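Local coordinates for protein pngf-ii (Elizabethkingia meningoseptica, PDB 4R4X) that probably cleaves asparagine-linked glycans from glycoproteins and glycopeptides, as a bacterial peptide:N-glycosidase related to PNGase F, at residues S402-E407 against T510-I515; N321-T326 against Y464-P469. All coordinates share one frame; numbering follows the deposited sequence. Where two conformers were deposited one is given.

Overall arrangement
Followed from its N terminus, the chain first builds a zinc-containing N-terminal region and then the two parts that resemble PNGase F. The loop 321-326, which leads into strand 326-331 of the first of these parts, meets its partner at 464-469; contact 2 thus closes a loop of 137 residues and ties the two PNGase F-like parts together. Contact 1 starts within that loop and closes one of 102 residues between 402-407 and 510-515, so the two loops cross. It joins two neighbouring strands of a four-stranded antiparallel sheet in the C-terminal part. The centres of contact 1 and contact 2 are about 38 Å apart and the nearest atoms of contact 1 and contact 2 about 22 Å.

Contact 1 (S402-E407 against T510-I515); sequences SDKGVE and TIQVKI
Two backbone hydrogen bonds hold Val406 against Val513: Val406 N gives to Val513 O at 3.0 Å, and Val513 N gives to Val406 O at 2.9 Å. Both are nearly straight. Beside them, CA of Gln512 lies 3.2 Å from Val406 O, a CA-H...O contact that gives this carbonyl a second, weaker donor. Gly405 CA makes another to Val513 O, at 3.4 Å.

At the end of strand 507-514, the extended side chain of Lys514 passes alongside Asp403 O, its CD 3.2 Å from that oxygen, and Lys514 NZ forms a salt bridge with Asp403 OD2 at 3.0 Å. The ammonium comes from the syn side of the carboxylate but 28° out of its plane. CG of Lys514 stands beside its own backbone N (chi1 -63°), which sends the chain toward the turn. On one face of the sheet, the amide of Gln512 and the carboxylate of Glu407 stack with planes 13° apart.

Here the start of strand 406-412 pairs antiparallel with the end of 507-514, Val406 and Val513 forming a hydrogen-bonded pair; 406-412 is an outermost strand, and 442-446 flanks 507-514 across from it. A type I turn, Ser402 to Gly405, delivers the chain to that edge. Ser402 OG accepts from Lys404 N at 3.0 Å, an ST turn, and is itself bonded to Asn278 O. Farther out, Tyr276 OH and Asn278 ND2 bond to Gly405 O, fixing the peptide that precedes the first paired residue, while Val406 packs on Met399, Phe400 and Thr385.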
loop_
_atom_site.group_PDB
_atom_site.type_symbol
_atom_site.label_atom_id
_atom_site.label_comp_id
_atom_site.label_asym_id
_atom_site.label_seq_id
_atom_site.Cartn_x
_atom_site.Cartn_y
_atom_site.Cartn_z
ATOM N N SER A 402 -5.637 36.984 7.607
ATOM C CA SER A 402 -5.085 38.044 6.769
ATOM C C SER A 402 -5.355 37.663 5.332
ATOM O O SER A 402 -5.187 36.499 4.970
ATOM C CB SER A 402 -3.577 38.185 6.948
ATOM O OG SER A 402 -2.998 38.881 5.848
ATOM N N ASP A 403 -5.701 38.650 4.505
ATOM C CA ASP A 403 -5.857 38.416 3.062
ATOM C C ASP A 403 -4.583 37.850 2.410
ATOM O O ASP A 403 -4.676 37.198 1.378
ATOM C CB ASP A 403 -6.289 39.697 2.333
ATOM C CG ASP A 403 -6.576 39.452 0.845
ATOM O OD1 ASP A 403 -7.608 38.837 0.517
ATOM O OD2 ASP A 403 -5.749 39.837 0.001
ATOM N N LYS A 404 -3.405 38.093 2.996
ATOM C CA LYS A 404 -2.150 37.577 2.432
ATOM C C LYS A 404 -2.048 36.043 2.558
ATOM O O LYS A 404 -1.388 35.395 1.754
ATOM C CB LYS A 404 -0.927 38.215 3.096
ATOM C CG LYS A 404 0.392 37.664 2.565
ATOM C CD LYS A 404 1.610 38.517 2.928
ATOM C CE LYS A 404 2.866 37.656 3.081
ATOM N NZ LYS A 404 4.073 38.496 3.353
ATOM N N GLY A 405 -2.698 35.473 3.565
ATOM C CA GLY A 405 -2.709 34.021 3.743
ATOM C C GLY A 405 -1.295 33.481 3.803
ATOM O O GLY A 405 -0.446 34.018 4.541
ATOM N N VAL A 406 -1.045 32.436 3.018
ATOM C CA VAL A 406 0.279 31.840 2.902
ATOM C C VAL A 406 0.801 32.167 1.499
ATOM O O VAL A 406 0.181 31.838 0.517
ATOM C CB VAL A 406 0.250 30.300 3.068
ATOM C CG1 VAL A 406 1.573 29.712 2.615
ATOM C CG2 VAL A 406 -0.022 29.927 4.512
ATOM N N GLU A 407 1.955 32.796 1.425
ATOM C CA GLU A 407 2.514 33.233 0.153
ATOM C C GLU A 407 3.948 32.789 0.142
ATOM O O GLU A 407 4.682 33.051 1.107
ATOM C CB GLU A 407 2.401 34.756 0.029
ATOM C CG GLU A 407 3.031 35.331 -1.226
ATOM C CD GLU A 407 2.558 36.755 -1.493
ATOM O OE1 GLU A 407 2.222 37.054 -2.662
ATOM O OE2 GLU A 407 2.466 37.537 -0.523
ATOM N N THR A 510 5.541 32.588 -7.677
ATOM C CA THR A 510 4.904 32.656 -6.368
ATOM C C THR A 510 3.627 31.830 -6.338
ATOM O O THR A 510 2.877 31.757 -7.330
ATOM C CB THR A 510 4.531 34.093 -5.986
ATOM O OG1 THR A 510 3.535 34.587 -6.898
ATOM C CG2 THR A 510 5.770 34.985 -5.956
ATOM N N ILE A 511 3.381 31.163 -5.230
ATOM C CA ILE A 511 2.094 30.517 -5.053
ATOM C C ILE A 511 1.517 31.112 -3.785
ATOM O O ILE A 511 2.254 31.401 -2.836
ATOM C CB ILE A 511 2.203 28.993 -4.994
ATOM C CG1 ILE A 511 2.473 28.433 -6.388
ATOM C CG2 ILE A 511 0.900 28.386 -4.465
ATOM C CD1 ILE A 511 2.889 26.959 -6.430
ATOM N N GLN A 512 0.208 31.321 -3.780
ATOM C CA GLN A 512 -0.466 31.884 -2.625
ATOM C C GLN A 512 -1.780 31.167 -2.321
ATOM O O GLN A 512 -2.497 30.791 -3.234
ATOM C CB GLN A 512 -0.723 33.359 -2.846
ATOM C CG GLN A 512 -1.398 34.025 -1.655
ATOM C CD GLN A 512 -1.568 35.509 -1.853
ATOM O OE1 GLN A 512 -1.423 36.301 -0.911
ATOM N NE2 GLN A 512 -1.871 35.892 -3.067
ATOM N N VAL A 513 -2.052 30.955 -1.034
ATOM C CA VAL A 513 -3.333 30.391 -0.584
ATOM C C VAL A 513 -4.040 31.383 0.300
ATOM O O VAL A 513 -3.446 31.897 1.240
ATOM C CB VAL A 513 -3.151 29.094 0.220
ATOM C CG1 VAL A 513 -4.503 28.501 0.630
ATOM C CG2 VAL A 513 -2.358 28.106 -0.609
ATOM N N LYS A 514 -5.314 31.624 -0.002
ATOM C CA LYS A 514 -6.170 32.495 0.786
ATOM C C LYS A 514 -7.405 31.681 1.184
ATOM O O LYS A 514 -7.942 30.943 0.359
ATOM C CB LYS A 514 -6.642 33.696 -0.035
ATOM C CG LYS A 514 -5.544 34.639 -0.510
ATOM C CD LYS A 514 -6.140 35.907 -1.112
ATOM C CE LYS A 514 -5.081 36.763 -1.779
ATOM N NZ LYS A 514 -5.717 37.955 -2.388
ATOM N N ILE A 515 -7.829 31.818 2.443
ATOM C CA ILE A 515 -9.022 31.151 2.997
ATOM C C ILE A 515 -9.683 32.144 3.959
ATOM O O ILE A 515 -8.974 32.727 4.788
ATOM C CB ILE A 515 -8.605 29.888 3.803
ATOM C CG1 ILE A 515 -7.773 28.946 2.933
ATOM C CG2 ILE A 515 -9.801 29.142 4.353
ATOM C CD1 ILE A 515 -7.128 27.811 3.718
#

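Contact 2 (N321-T326 against Y464-P469)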
loop_
_atom_site.group_PDB
_atom_site.type_symbol
_atom_site.label_atom_id
_atom_site.label_comp_id
_atom_site.label_asym_id
_atom_site.label_seq_id
_atom_site.Cartn_x
_atom_site.Cartn_y
_atom_site.Cartn_z
ATOM N N ASN A 321 -21.479 -2.895 16.546
ATOM C CA ASN A 321 -20.352 -3.789 16.822
ATOM C C ASN A 321 -19.108 -3.098 16.296
ATOM O O ASN A 321 -18.926 -2.962 15.097
ATOM C CB ASN A 321 -20.553 -5.144 16.164
ATOM C CG ASN A 321 -21.774 -5.876 16.696
ATOM O OD1 ASN A 321 -21.954 -6.025 17.904
ATOM N ND2 ASN A 321 -22.621 -6.346 15.789
ATOM N N TRP A 322 -18.292 -2.606 17.220
ATOM C CA TRP A 322 -17.201 -1.704 16.876
ATOM C C TRP A 322 -16.096 -2.470 16.205
ATOM O O TRP A 322 -15.855 -3.646 16.502
ATOM C CB TRP A 322 -16.644 -0.994 18.128
ATOM C CG TRP A 322 -17.698 -0.353 18.997
ATOM C CD1 TRP A 322 -18.036 -0.719 20.268
ATOM C CD2 TRP A 322 -18.562 0.761 18.661
ATOM N NE1 TRP A 322 -19.028 0.101 20.747
ATOM C CE2 TRP A 322 -19.379 1.004 19.779
ATOM C CE3 TRP A 322 -18.698 1.584 17.540
ATOM C CZ2 TRP A 322 -20.328 2.022 19.808
ATOM C CZ3 TRP A 322 -19.648 2.592 17.566
ATOM C CH2 TRP A 322 -20.443 2.806 18.692
ATOM N N HIS A 323 -15.417 -1.795 15.292
ATOM C CA HIS A 323 -14.226 -2.369 14.699
ATOM C C HIS A 323 -13.070 -2.302 15.680
ATOM O O HIS A 323 -13.108 -1.542 16.645
ATOM C CB HIS A 323 -13.849 -1.628 13.422
ATOM C CG HIS A 323 -14.885 -1.712 12.366
ATOM N ND1 HIS A 323 -15.454 -2.908 11.980
ATOM C CD2 HIS A 323 -15.479 -0.750 11.625
ATOM C CE1 HIS A 323 -16.341 -2.673 11.025
ATOM N NE2 HIS A 323 -16.355 -1.375 10.777
ATOM N N ASN A 324 -12.049 -3.103 15.416
ATOM C CA ASN A 324 -10.902 -3.251 16.336
ATOM C C ASN A 324 -9.766 -2.274 16.144
ATOM O O ASN A 324 -9.049 -1.935 17.103
ATOM C CB ASN A 324 -10.386 -4.695 16.255
ATOM C CG ASN A 324 -11.407 -5.683 16.815
ATOM O OD1 ASN A 324 -12.105 -5.368 17.768
ATOM N ND2 ASN A 324 -11.509 -6.855 16.223
ATOM N N ASN A 325 -9.571 -1.841 14.906
ATOM C CA ASN A 325 -8.532 -0.862 14.593
ATOM C C ASN A 325 -8.845 -0.192 13.242
ATOM O O ASN A 325 -9.766 -0.612 12.535
ATOM C CB ASN A 325 -7.150 -1.529 14.585
ATOM C CG ASN A 325 -7.053 -2.640 13.560
ATOM O OD1 ASN A 325 -7.131 -2.399 12.370
ATOM N ND2 ASN A 325 -6.899 -3.869 14.029
ATOM N N THR A 326 -8.095 0.858 12.922
ATOM C CA THR A 326 -8.344 1.658 11.749
ATOM C C THR A 326 -7.194 1.504 10.793
ATOM O O THR A 326 -6.059 1.745 11.186
ATOM C CB THR A 326 -8.417 3.151 12.038
ATOM O OG1 THR A 326 -9.016 3.368 13.316
ATOM C CG2 THR A 326 -9.194 3.851 10.926
ATOM N N TYR A 464 -18.676 5.851 8.797
ATOM C CA TYR A 464 -17.533 5.302 9.529
ATOM C C TYR A 464 -17.869 5.157 11.016
ATOM O O TYR A 464 -16.979 5.017 11.867
ATOM C CB TYR A 464 -16.264 6.160 9.294
ATOM C CG TYR A 464 -16.123 6.449 7.813
ATOM C CD1 TYR A 464 -15.816 5.449 6.912
ATOM C CD2 TYR A 464 -16.421 7.691 7.323
ATOM C CE1 TYR A 464 -15.797 5.697 5.539
ATOM C CE2 TYR A 464 -16.402 7.962 5.968
ATOM C CZ TYR A 464 -16.091 6.980 5.077
ATOM O OH TYR A 464 -16.106 7.313 3.723
ATOM N N ARG A 465 -19.164 5.160 11.304
ATOM C CA ARG A 465 -19.665 5.137 12.689
ATOM C C ARG A 465 -19.062 4.019 13.547
ATOM O O ARG A 465 -18.747 4.245 14.723
ATOM C CB ARG A 465 -21.196 5.044 12.667
ATOM C CG ARG A 465 -21.847 5.079 14.030
ATOM C CD ARG A 465 -21.780 6.465 14.641
ATOM N NE ARG A 465 -22.302 6.492 16.004
ATOM C CZ ARG A 465 -21.595 6.268 17.108
ATOM N NH1 ARG A 465 -20.307 5.955 17.058
ATOM N NH2 ARG A 465 -22.210 6.343 18.285
ATOM N N LEU A 466 -18.863 2.839 12.964
ATOM C CA LEU A 466 -18.428 1.663 13.719
ATOM C C LEU A 466 -16.934 1.690 14.081
ATOM O O LEU A 466 -16.446 0.836 14.838
ATOM C CB LEU A 466 -18.769 0.377 12.961
ATOM C CG LEU A 466 -20.258 0.065 12.775
ATOM C CD1 LEU A 466 -20.457 -1.233 11.993
ATOM C CD2 LEU A 466 -20.995 0.026 14.107
ATOM N N PHE A 467 -16.210 2.657 13.529
ATOM C CA PHE A 467 -14.826 2.908 13.949
ATOM C C PHE A 467 -14.760 3.822 15.181
ATOM O O PHE A 467 -13.678 4.035 15.714
ATOM C CB PHE A 467 -14.001 3.532 12.816
ATOM C CG PHE A 467 -13.823 2.639 11.623
ATOM C CD1 PHE A 467 -12.751 1.736 11.551
ATOM C CD2 PHE A 467 -14.731 2.671 10.567
ATOM C CE1 PHE A 467 -12.594 0.906 10.464
ATOM C CE2 PHE A 467 -14.574 1.842 9.471
ATOM C CZ PHE A 467 -13.476 0.971 9.398
ATOM N N ASN A 468 -15.913 4.343 15.638
ATOM C CA ASN A 468 -15.930 5.503 16.540
ATOM C C ASN A 468 -16.706 5.271 17.847
ATOM O O ASN A 468 -17.649 6.005 18.150
ATOM C CB ASN A 468 -16.530 6.730 15.815
ATOM C CG ASN A 468 -15.561 7.372 14.808
ATOM O OD1 ASN A 468 -14.682 8.151 15.178
ATOM N ND2 ASN A 468 -15.730 7.059 13.553
ATOM N N PRO A 469 -16.294 4.281 18.648
ATOM C CA PRO A 469 -17.056 4.005 19.862
ATOM C C PRO A 469 -17.226 5.172 20.850
ATOM O O PRO A 469 -18.298 5.303 21.438
ATOM C CB PRO A 469 -16.296 2.829 20.495
ATOM C CG PRO A 469 -14.904 2.925 19.954
ATOM C CD PRO A 469 -15.095 3.430 18.546
#
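Trp322 lies across Pro469, and its course can be traced outward from CB, which is 3.8 Å from Leu466 O. CG sits beside the backbone N, turning the indole toward the 3-10 turn of 465-467. Next come CD2, 3.6 Å from Pro469 CB, and the six-membered ring, whose centroid has Pro469 CA 3.5 Å away and only 2° off the normal: a CH-pi contact over the face. At the edge, CE3 passes Leu466 O, and CZ3 approaches Arg465 O at 3.4 Å near the ring plane. CZ3 and CH2 also meet Arg465 NH1, the guanidinium being inclined 38° to the indole. NE1 bonds to Ile315 O.

The next residue supplies the polar link: His323 N donates to Leu466 O at 2.9 Å, nearly straight. Its imidazole then directs an edge at the face of Phe467 (edge-to-face, planes 51° apart), with His323 CD2 3.5 Å from Phe467 CZ. Leu466 CB lies 3.7 Å from His323 NE2.

The two loops therefore meet through aromatic rings, aliphatic groups and the carbonyl oxygens at the indole edge, with one backbone hydrogen bond across them, consistent with dispersion contributing much of the attraction.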